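Local coordinates for protein serine Recombinase (Sulfolobus solfataricus, PDB 3LHF) that probably binds DNA and exchanges its strands as a transposon-encoded serine recombinase, of which this chain comprises the resolvase-type domain, at residues Y70-V75 with Q98-E103. The protein carries 1 engineered substitution. Numbering follows the deposited sequence.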
# COMPACT_ATOMS: atom_id res chain seq x y z
N TYR D 70 15.21 -4.25 5.48
CA TYR D 70 14.44 -3.09 5.88
C TYR D 70 12.99 -3.38 5.56
O TYR D 70 12.71 -4.18 4.70
CB TYR D 70 14.87 -1.85 5.11
CG TYR D 70 16.33 -1.54 5.07
CD1 TYR D 70 17.00 -1.07 6.17
CD2 TYR D 70 17.03 -1.68 3.91
CE1 TYR D 70 18.32 -0.78 6.12
CE2 TYR D 70 18.34 -1.39 3.85
CZ TYR D 70 18.98 -0.94 4.95
OH TYR D 70 20.31 -0.67 4.85
N PRO D 71 12.07 -2.70 6.20
CA PRO D 71 10.66 -2.87 5.87
C PRO D 71 10.42 -2.36 4.46
O PRO D 71 9.47 -2.72 3.81
CB PRO D 71 9.97 -2.02 6.90
CG PRO D 71 10.87 -2.02 7.99
CD PRO D 71 12.22 -1.96 7.44
N ASP D 72 11.35 -1.56 4.01
CA ASP D 72 11.36 -0.87 2.75
C ASP D 72 11.31 -1.92 1.67
O ASP D 72 10.68 -1.77 0.65
CB ASP D 72 12.72 -0.19 2.66
CG ASP D 72 12.72 1.05 1.82
OD1 ASP D 72 12.52 0.97 0.62
OD2 ASP D 72 12.98 2.11 2.36
N ARG D 73 12.03 -2.98 1.91
CA ARG D 73 12.21 -3.94 0.90
C ARG D 73 10.87 -4.50 0.53
O ARG D 73 10.61 -4.69 -0.63
CB ARG D 73 13.12 -5.05 1.40
CG ARG D 73 14.59 -4.83 1.17
CD ARG D 73 14.94 -3.42 1.31
NE ARG D 73 15.46 -2.87 0.08
CZ ARG D 73 15.36 -1.60 -0.26
NH1 ARG D 73 14.79 -0.75 0.54
NH2 ARG D 73 15.84 -1.19 -1.40
N LEU D 74 10.00 -4.78 1.49
CA LEU D 74 8.70 -5.29 1.10
C LEU D 74 7.75 -4.33 0.41
O LEU D 74 7.32 -4.62 -0.68
CB LEU D 74 8.00 -5.84 2.32
CG LEU D 74 8.48 -7.19 2.79
CD1 LEU D 74 7.80 -7.53 4.06
CD2 LEU D 74 8.23 -8.23 1.75
N VAL D 75 7.40 -3.23 1.04
CA VAL D 75 6.55 -2.22 0.41
C VAL D 75 6.78 -0.83 0.94
O VAL D 75 7.23 -0.66 2.05
CB VAL D 75 5.09 -2.52 0.63
CG1 VAL D 75 4.56 -3.44 -0.42
CG2 VAL D 75 4.88 -3.07 2.00
N GLN D 98 15.59 -1.55 11.28
CA GLN D 98 14.35 -0.85 11.44
C GLN D 98 14.40 0.62 11.04
O GLN D 98 14.30 1.48 11.87
CB GLN D 98 13.91 -1.01 12.88
CG GLN D 98 12.45 -1.02 13.09
CD GLN D 98 11.85 -2.37 12.91
OE1 GLN D 98 12.22 -3.32 13.56
NE2 GLN D 98 10.89 -2.45 12.02
N GLU D 99 14.54 0.87 9.75
CA GLU D 99 14.75 2.21 9.21
C GLU D 99 14.33 2.36 7.74
O GLU D 99 14.15 1.40 7.04
CB GLU D 99 16.21 2.58 9.35
CG GLU D 99 16.67 3.72 8.52
CD GLU D 99 18.14 3.91 8.58
OE1 GLU D 99 18.85 2.91 8.57
OE2 GLU D 99 18.60 5.06 8.63
N ASP D 100 14.22 3.61 7.31
CA ASP D 100 14.12 3.96 5.92
C ASP D 100 15.47 4.55 5.51
O ASP D 100 16.05 5.32 6.23
CB ASP D 100 13.02 5.01 5.68
CG ASP D 100 11.63 4.47 5.82
OD1 ASP D 100 11.33 3.39 5.32
OD2 ASP D 100 10.81 5.14 6.43
N LYS D 101 15.97 4.17 4.34
CA LYS D 101 17.21 4.71 3.84
C LYS D 101 16.93 5.83 2.85
O LYS D 101 16.01 5.75 2.07
CB LYS D 101 18.08 3.61 3.25
CG LYS D 101 19.49 3.60 3.79
CD LYS D 101 19.56 3.26 5.26
CE LYS D 101 19.82 4.47 6.13
NZ LYS D 101 21.05 4.40 6.93
N GLU D 102 17.70 6.90 2.89
CA GLU D 102 17.31 8.12 2.22
C GLU D 102 17.16 8.11 0.72
O GLU D 102 16.16 8.56 0.22
CB GLU D 102 18.30 9.22 2.55
CG GLU D 102 17.74 10.60 2.50
CD GLU D 102 18.78 11.64 2.74
OE1 GLU D 102 18.91 12.54 1.91
OE2 GLU D 102 19.49 11.56 3.74
N GLU D 103 18.13 7.61 -0.02
CA GLU D 103 18.03 7.69 -1.46
C GLU D 103 16.82 6.92 -1.93
O GLU D 103 16.14 7.32 -2.85
CB GLU D 103 19.29 7.20 -2.14
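Tyr-70 and Pro-71 pack against the carbonyl of Glu-99, the closer-fitting part of the contact. Tyr-70 CB lies 3.8 Å from Glu-99 O, and Pro-71 CD meets the same oxygen at 3.9 Å, so one carbonyl rests against two side chains by van der Waals contact, with no hydrogen bond passing between the segments. A chi1 of -51° sets Tyr-70 CG beside the backbone N and carries the ring past Glu-99 O, which it meets obliquely, to Lys-101, where Tyr-70 OH lies 4.0 Å from Lys-101 CD. Arg-73 CD, from the same segment as the tyrosine, lies in plane at the edge of the Tyr-70 ring. Pro-71 also packs on Phe-79 and Val-95, which ties the contact to helix 79-88 and strand 92-95.

In the parallel alpha/beta fold of the resolvase-type N-terminal domain, the catalytic domain in serine recombinases, 70-75 follows inner strand 63-68 and holds a weakly bonded helical turn, while 98-103 links strand 92-95 to the long helix 102-122, with Lys-101 at its N-cap position. Asp-72, the buried side chain of the contact, has OD2 3.6 Å from Asp-100 OD1, their carboxylate planes 80° apart. This like-charged pair is probably offset by cations: Arg-73 NH1 bridges Asp-72 OD1 at 2.8 Å, Arg-76 forms a salt bridge with Asp-100 OD1, and Lys-119 of the second subunit does so with Asp-100 OD2. Arg-73 NH2 also forms a salt bridge with Glu-104 OE2, near the start of helix 102-122.

Toward solvent the fit is looser. The exposed Gln-98 chain, bent at chi2 (85°), brings NE2 back to 4.1 Å from Pro-71 CG, crossing the proline at about a right angle. Glu-99 OE1 stays 4.5 Å from Tyr-70 CE1.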